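Local coordinates for protein berberine bridge enzyme-like 28 (Arabidopsis thaliana, PDB 5D79) that binds FAD and probably works as an oxidoreductase of the berberine bridge enzyme family, with a part in the plant's adaptation to salt stress, at residues A[166-171]-A[189-194]; A[270-275]-A[321-326]; A[364-369]-A[475-480]. One frame throughout, in Å; residues are numbered along the deposited sequence.

Overall arrangement
Following the chain from the N terminus, contact 1 (166-171 with 189-194) closes first, over a loop that carries helix 179-184 and lies within the FAD-binding part. Contact 2 (270-275 with 321-326) comes next and joins the end region of helix 263-276 to the chain leaving helix 310-320, beside the seven-stranded antiparallel sheet; the interval it closes includes strands 284-292 and 298-306. Contact 3 (364-369 with 475-480) spans the longest interval and ties the edge strand 363-372 of that sheet to the C-terminal berberine-like region. The three run in series, neither nested nor crossed, and do not touch. Contacts 1 and 3 lie on opposite sides of the chain's centre, their centres about 27 Å apart.

Contact 1 (A[166-171]-A[189-194]); sequences SLAFPA and GTLLRK
Three groups grip the carbonyl oxygen of A171, all of them leading to the turn that starts at G189. G189 has no side chain to hold the oxygen off, and its CA lies 3.2 Å from A171 O in a CA-H...O contact (151° at the hydrogen). Water 2 donates to A171 O at 2.8 Å and accepts from T190 N, while water 1 donates to the same oxygen at 3.0 Å and accepts from L191 N at 2.9 Å. Residues G189 to L192 form a type I turn, closed by L192 N to G189 O, and two successive N-H groups thus reach one acceptor through water. P170, the residue before A171, is the centre of an inverse gamma turn. The turn at G189 borders the cofactor's surroundings, with G189 about 6 Å from the bound FAD.

Next to this polar end the contact is apolar. With CG beside the backbone N (chi1 -73°) and an extended chi2, L191 sets CD1 4.0 Å from A168 CB; L191 CB meets P170 CB, also at 4.0 Å. W336 of helix 336-343 touches both A168 and L191. A168 bonds through its backbone to V247 of strand 238-248, while F169 turns the other way, onto helix 153-163. Beyond L191 the chain enters helix 192-195, where R193 bonds to the carbonyls of V280, P281 and F403, beside the seven-stranded sheet.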
# COMPACT_ATOMS: atom_id res chain seq x y z
N SER A 166 8.63 5.68 -22.75
CA SER A 166 9.81 4.89 -22.44
C SER A 166 10.24 4.98 -20.97
O SER A 166 11.31 4.50 -20.61
CB SER A 166 10.97 5.29 -23.36
OG SER A 166 11.33 6.65 -23.18
N LEU A 167 9.42 5.60 -20.13
CA LEU A 167 9.70 5.65 -18.70
C LEU A 167 8.50 5.21 -17.89
O LEU A 167 7.37 5.25 -18.36
CB LEU A 167 10.12 7.06 -18.27
CG LEU A 167 11.46 7.63 -18.74
CD1 LEU A 167 11.70 8.97 -18.05
CD2 LEU A 167 12.58 6.66 -18.46
N ALA A 168 8.77 4.79 -16.66
CA ALA A 168 7.74 4.29 -15.76
C ALA A 168 8.13 4.55 -14.32
O ALA A 168 9.19 5.10 -14.03
CB ALA A 168 7.51 2.79 -15.99
N PHE A 169 7.26 4.16 -13.39
CA PHE A 169 7.66 4.16 -12.01
C PHE A 169 7.03 2.95 -11.35
O PHE A 169 5.85 2.67 -11.58
CB PHE A 169 7.27 5.47 -11.31
CG PHE A 169 7.82 5.56 -9.92
CD1 PHE A 169 9.16 5.86 -9.72
CD2 PHE A 169 7.02 5.29 -8.82
CE1 PHE A 169 9.68 5.91 -8.44
CE2 PHE A 169 7.54 5.34 -7.53
CZ PHE A 169 8.86 5.65 -7.34
N PRO A 170 7.82 2.22 -10.55
CA PRO A 170 7.36 1.00 -9.90
C PRO A 170 6.56 1.26 -8.62
O PRO A 170 7.15 1.35 -7.55
CB PRO A 170 8.68 0.28 -9.59
CG PRO A 170 9.64 1.39 -9.34
CD PRO A 170 9.24 2.50 -10.28
N ALA A 171 5.24 1.39 -8.74
CA ALA A 171 4.36 1.50 -7.58
C ALA A 171 3.18 0.55 -7.75
O ALA A 171 3.22 -0.31 -8.64
CB ALA A 171 3.87 2.93 -7.39
N GLY A 189 4.05 -3.45 -7.04
CA GLY A 189 3.14 -3.51 -8.17
C GLY A 189 3.82 -4.36 -9.23
O GLY A 189 4.78 -5.09 -8.91
N THR A 190 3.40 -4.25 -10.48
CA THR A 190 3.85 -5.17 -11.51
C THR A 190 5.32 -5.05 -11.97
O THR A 190 5.75 -5.81 -12.84
CB THR A 190 2.98 -5.04 -12.76
OG1 THR A 190 3.09 -3.71 -13.27
CG2 THR A 190 1.53 -5.30 -12.41
N LEU A 191 6.09 -4.13 -11.39
CA LEU A 191 7.50 -3.98 -11.76
C LEU A 191 8.45 -4.34 -10.63
O LEU A 191 9.64 -4.07 -10.71
CB LEU A 191 7.78 -2.54 -12.21
CG LEU A 191 7.28 -2.05 -13.57
CD1 LEU A 191 7.37 -0.52 -13.68
CD2 LEU A 191 8.05 -2.71 -14.70
N LEU A 192 7.93 -4.95 -9.56
CA LEU A 192 8.73 -5.16 -8.36
C LEU A 192 9.89 -6.11 -8.59
O LEU A 192 10.91 -6.02 -7.93
CB LEU A 192 7.87 -5.67 -7.20
CG LEU A 192 7.68 -7.18 -6.98
CD1 LEU A 192 7.13 -7.41 -5.58
CD2 LEU A 192 6.73 -7.76 -8.01
N ARG A 193 9.73 -7.04 -9.53
CA ARG A 193 10.78 -8.03 -9.76
C ARG A 193 11.91 -7.42 -10.58
O ARG A 193 13.02 -7.91 -10.59
CB ARG A 193 10.21 -9.28 -10.44
CG ARG A 193 9.15 -10.03 -9.62
CD ARG A 193 8.92 -11.44 -10.17
NE ARG A 193 10.08 -12.32 -9.99
CZ ARG A 193 10.94 -12.66 -10.95
NH1 ARG A 193 10.79 -12.20 -12.19
NH2 ARG A 193 11.96 -13.46 -10.68
N LYS A 194 11.62 -6.32 -11.23
CA LYS A 194 12.56 -5.69 -12.14
C LYS A 194 13.25 -4.53 -11.45
O LYS A 194 14.47 -4.37 -11.54
CB LYS A 194 11.81 -5.22 -13.39
CG LYS A 194 12.63 -4.42 -14.38
CD LYS A 194 13.39 -5.33 -15.28
CE LYS A 194 14.00 -4.57 -16.43
NZ LYS A 194 14.94 -5.49 -17.10
O HOH W 1 5.61 -1.77 -9.74
O HOH W 2 1.99 -1.76 -10.63

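Contact 2 (A[270-275]-A[321-326]); sequences IKKWQY and FPELGL
Helix 263-276 passes the chain where it leaves helix 310-320, with CA atoms 7.4 Å apart at W273 and F321 and 7.6 Å apart at K272 and E323. F321, the first residue to drop out of helical geometry, puts its ring against two consecutive helix residues, K272 and W273. Its CZ packs on the CB of W273 at 3.7 Å, and its CE2 sits at the edge of the indole, near the ring plane, 3.8 Å from W273 CD1. With CG anti to the backbone N (chi1 165°), K272 sets CG 3.6 Å from F321 CE1, the lysine chain and the phenylalanine running alongside one another but pointing opposite ways. L324 CB covers the centre of one face of the F321 ring. Helix 263-276 packs on the seven-stranded antiparallel sheet, and F321 reaches the same sheet: it touches I286 of strand 284-292, while W273 donates from NE1 to the I286 carbonyl and meets Y425 edge-to-face. Further out, the NZ end of K272 lies by the carboxylate of E323. A salt bridge is modelled there, but NZ and OE1 are placed too close, so its detail is doubtful; the weak bond from the same NZ to the K320 carbonyl shares that doubt.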
# COMPACT_ATOMS: atom_id res chain seq x y z
N ILE A 270 -0.91 -24.13 -10.19
CA ILE A 270 -0.50 -23.31 -9.06
C ILE A 270 0.72 -23.93 -8.35
O ILE A 270 1.66 -23.22 -7.99
CB ILE A 270 -1.67 -23.10 -8.07
CG1 ILE A 270 -2.76 -22.21 -8.72
CG2 ILE A 270 -1.17 -22.49 -6.77
CD1 ILE A 270 -4.19 -22.35 -8.14
N LYS A 271 0.70 -25.25 -8.18
CA LYS A 271 1.84 -25.98 -7.62
C LYS A 271 3.13 -25.71 -8.39
O LYS A 271 4.17 -25.48 -7.80
CB LYS A 271 1.58 -27.49 -7.60
CG LYS A 271 0.64 -27.94 -6.51
CD LYS A 271 0.70 -29.45 -6.36
CE LYS A 271 2.07 -29.90 -5.88
NZ LYS A 271 2.30 -31.35 -6.13
N LYS A 272 3.04 -25.72 -9.72
CA LYS A 272 4.17 -25.43 -10.58
C LYS A 272 4.57 -23.95 -10.52
O LYS A 272 5.77 -23.63 -10.53
CB LYS A 272 3.86 -25.84 -12.02
CG LYS A 272 4.80 -25.27 -13.07
CD LYS A 272 6.22 -25.81 -12.91
CE LYS A 272 7.17 -25.25 -13.97
NZ LYS A 272 6.90 -25.82 -15.32
N TRP A 273 3.59 -23.05 -10.47
CA TRP A 273 3.86 -21.61 -10.35
C TRP A 273 4.74 -21.34 -9.12
O TRP A 273 5.63 -20.51 -9.16
CB TRP A 273 2.55 -20.82 -10.26
CG TRP A 273 2.68 -19.31 -10.02
CD1 TRP A 273 2.74 -18.33 -10.98
CD2 TRP A 273 2.73 -18.63 -8.75
NE1 TRP A 273 2.83 -17.09 -10.38
CE2 TRP A 273 2.83 -17.24 -9.02
CE3 TRP A 273 2.72 -19.05 -7.41
CZ2 TRP A 273 2.92 -16.29 -8.01
CZ3 TRP A 273 2.80 -18.10 -6.41
CH2 TRP A 273 2.90 -16.73 -6.71
N GLN A 274 4.50 -22.08 -8.05
CA GLN A 274 5.19 -21.84 -6.79
C GLN A 274 6.69 -22.06 -6.87
O GLN A 274 7.44 -21.50 -6.08
CB GLN A 274 4.64 -22.75 -5.69
CG GLN A 274 3.40 -22.22 -5.01
CD GLN A 274 3.12 -22.97 -3.74
OE1 GLN A 274 3.00 -22.38 -2.68
NE2 GLN A 274 3.04 -24.30 -3.85
N TYR A 275 7.11 -22.88 -7.82
CA TYR A 275 8.52 -23.19 -7.99
C TYR A 275 9.16 -22.30 -9.06
O TYR A 275 10.37 -22.06 -9.03
CB TYR A 275 8.70 -24.67 -8.32
CG TYR A 275 8.30 -25.60 -7.19
CD1 TYR A 275 6.99 -26.06 -7.06
CD2 TYR A 275 9.23 -26.02 -6.25
CE1 TYR A 275 6.62 -26.91 -6.03
CE2 TYR A 275 8.88 -26.88 -5.22
CZ TYR A 275 7.57 -27.31 -5.10
OH TYR A 275 7.22 -28.17 -4.06
N PHE A 321 7.41 -22.41 -17.89
CA PHE A 321 6.06 -22.59 -17.35
C PHE A 321 5.11 -23.13 -18.42
O PHE A 321 4.08 -22.51 -18.70
CB PHE A 321 5.55 -21.23 -16.81
CG PHE A 321 4.44 -21.33 -15.79
CD1 PHE A 321 3.89 -22.55 -15.43
CD2 PHE A 321 3.93 -20.18 -15.21
CE1 PHE A 321 2.88 -22.63 -14.49
CE2 PHE A 321 2.91 -20.25 -14.28
CZ PHE A 321 2.39 -21.47 -13.92
N PRO A 322 5.45 -24.27 -19.04
CA PRO A 322 4.59 -24.72 -20.14
C PRO A 322 3.25 -25.26 -19.65
O PRO A 322 2.36 -25.47 -20.45
CB PRO A 322 5.42 -25.82 -20.81
CG PRO A 322 6.25 -26.36 -19.74
CD PRO A 322 6.57 -25.20 -18.82
N GLU A 323 3.12 -25.47 -18.35
CA GLU A 323 1.89 -25.99 -17.78
C GLU A 323 0.76 -24.95 -17.84
O GLU A 323 -0.42 -25.31 -17.81
CB GLU A 323 2.11 -26.43 -16.32
CG GLU A 323 3.02 -27.65 -16.17
CD GLU A 323 4.49 -27.31 -16.28
OE1 GLU A 323 4.83 -26.13 -16.06
OE2 GLU A 323 5.30 -28.21 -16.60
N LEU A 324 1.11 -23.68 -17.92
CA LEU A 324 0.12 -22.62 -18.02
C LEU A 324 -0.64 -22.67 -19.35
O LEU A 324 -1.81 -22.33 -19.42
CB LEU A 324 0.76 -21.24 -17.84
CG LEU A 324 -0.30 -20.19 -17.51
CD1 LEU A 324 -1.10 -20.62 -16.28
CD2 LEU A 324 0.27 -18.79 -17.31
N GLY A 325 0.05 -23.11 -20.40
CA GLY A 325 -0.57 -23.27 -21.70
C GLY A 325 -0.82 -21.95 -22.39
O GLY A 325 -1.76 -21.84 -23.19
N LEU A 326 0.01 -20.95 -22.09
CA LEU A 326 -0.10 -19.63 -22.70
C LEU A 326 0.15 -19.66 -24.20
O LEU A 326 1.13 -20.25 -24.67
CB LEU A 326 0.89 -18.65 -22.07
CG LEU A 326 0.77 -17.24 -22.62
CD1 LEU A 326 -0.57 -16.68 -22.25
CD2 LEU A 326 1.87 -16.34 -22.08

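Contact 3 (A[364-369]-A[475-480]); sequences SFKGKD and DMDLGM
K366 leaves the strand with CG anti to its backbone N (chi1 172°) and one bend at chi2, then runs out extended until NZ meets D475; K368 curls back through bends at chi3 and chi4 and delivers its NZ to the same carboxylate. K366 NZ donates to D475 OD1 at 2.7 Å from above the carboxylate plane, 49° out of it, and K368 NZ donates at 2.8 Å to the syn lone pair of D475 OD2. D477 N comes to OD1 from the opposite face at 3.1 Å, an Asx turn that sets off the 3-10 segment 476-478, so OD1 is held between a lysine and its own chain. D477 adds the outer part of the network: its OD2 takes a weak bond from K368 NZ at 3.4 Å and a long salt bridge to K366. Water 3 donates to D475 OD2 and accepts weakly from D369 N.

E114 brings a third carboxylate, which bridges K366 NZ and the backbone N of M476. The network lies near the flavin, with G367 about 9 Å from the bound FAD. The lysines stand on strand 363-372, an outermost strand of the seven-stranded sheet, paired with 425-434. Helix 441-458 lies alongside, giving V451 to both lysine chains and Y455 to a cation-pi contact with K368, while Y499 of helix 488-500 bonds to D475 N.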
# COMPACT_ATOMS: atom_id res chain seq x y z
N SER A 364 -16.25 -2.01 1.04
CA SER A 364 -15.51 -2.17 2.29
C SER A 364 -14.70 -3.45 2.22
O SER A 364 -15.02 -4.34 1.43
CB SER A 364 -16.45 -2.22 3.50
OG SER A 364 -17.15 -1.00 3.65
N PHE A 365 -13.66 -3.56 3.04
CA PHE A 365 -12.84 -4.76 3.00
C PHE A 365 -12.14 -5.03 4.34
O PHE A 365 -12.02 -4.14 5.19
CB PHE A 365 -11.82 -4.65 1.86
CG PHE A 365 -10.86 -3.51 2.01
CD1 PHE A 365 -9.72 -3.63 2.80
CD2 PHE A 365 -11.09 -2.30 1.36
CE1 PHE A 365 -8.84 -2.57 2.95
CE2 PHE A 365 -10.21 -1.23 1.51
CZ PHE A 365 -9.08 -1.37 2.31
N LYS A 366 -11.71 -6.27 4.51
CA LYS A 366 -10.76 -6.64 5.54
C LYS A 366 -9.64 -7.41 4.85
O LYS A 366 -9.91 -8.36 4.12
CB LYS A 366 -11.42 -7.50 6.62
CG LYS A 366 -10.43 -8.06 7.60
CD LYS A 366 -9.63 -6.96 8.27
CE LYS A 366 -8.56 -7.55 9.16
NZ LYS A 366 -7.80 -6.53 9.95
N GLY A 367 -8.40 -6.98 5.06
CA GLY A 367 -7.26 -7.65 4.46
C GLY A 367 -6.20 -8.06 5.47
O GLY A 367 -5.98 -7.37 6.47
N LYS A 368 -5.57 -9.20 5.20
CA LYS A 368 -4.42 -9.70 5.95
C LYS A 368 -3.42 -10.25 4.94
O LYS A 368 -3.80 -10.53 3.81
CB LYS A 368 -4.83 -10.78 6.96
CG LYS A 368 -6.00 -10.38 7.87
CD LYS A 368 -6.44 -11.53 8.79
CE LYS A 368 -5.50 -11.73 9.97
NZ LYS A 368 -5.74 -10.76 11.06
N ASP A 369 -2.16 -10.39 5.30
CA ASP A 369 -1.24 -11.00 4.35
C ASP A 369 -0.13 -11.81 5.02
O ASP A 369 0.00 -11.83 6.24
CB ASP A 369 -0.70 -9.92 3.40
CG ASP A 369 0.54 -9.20 3.92
OD1 ASP A 369 0.67 -8.96 5.14
OD2 ASP A 369 1.41 -8.87 3.08
N ASP A 475 -2.86 -4.09 9.90
CA ASP A 475 -3.73 -5.07 10.54
C ASP A 475 -3.63 -4.98 12.07
O ASP A 475 -2.67 -5.44 12.69
CB ASP A 475 -3.38 -6.47 10.02
CG ASP A 475 -4.35 -7.55 10.50
OD1 ASP A 475 -5.44 -7.21 11.04
OD2 ASP A 475 -4.01 -8.74 10.33
N MET A 476 -4.64 -4.37 12.68
CA MET A 476 -4.72 -4.24 14.13
C MET A 476 -4.76 -5.58 14.84
O MET A 476 -4.47 -5.67 16.03
CB MET A 476 -5.95 -3.43 14.52
CG MET A 476 -5.97 -2.07 13.89
SD MET A 476 -4.73 -1.07 14.69
CE MET A 476 -5.80 -0.24 15.87
N ASP A 477 -5.16 -6.61 14.10
CA ASP A 477 -5.27 -7.97 14.64
C ASP A 477 -3.91 -8.58 14.95
O ASP A 477 -3.84 -9.56 15.69
CB ASP A 477 -6.04 -8.88 13.67
CG ASP A 477 -7.53 -8.55 13.61
OD1 ASP A 477 -8.01 -7.77 14.47
OD2 ASP A 477 -8.21 -9.09 12.72
N LEU A 478 -2.84 -7.99 14.41
CA LEU A 478 -1.48 -8.39 14.80
C LEU A 478 -1.06 -7.76 16.14
O LEU A 478 -0.06 -8.16 16.75
CB LEU A 478 -0.47 -8.01 13.71
CG LEU A 478 -0.87 -8.26 12.25
CD1 LEU A 478 0.22 -7.77 11.31
CD2 LEU A 478 -1.20 -9.72 12.01
N GLY A 479 -1.83 -6.77 16.59
CA GLY A 479 -1.60 -6.12 17.87
C GLY A 479 -1.64 -4.60 17.80
O GLY A 479 -1.42 -4.01 16.75
N MET A 480 -1.94 -3.96 18.93
CA MET A 480 -1.94 -2.50 19.03
C MET A 480 -1.56 -2.06 20.45
O MET A 480 -1.51 -2.88 21.37
CB MET A 480 -3.30 -1.94 18.64
CG MET A 480 -4.46 -2.52 19.43
SD MET A 480 -6.04 -1.79 18.96
CE MET A 480 -5.86 -0.11 19.56
O HOH W 3 -1.81 -9.24 8.40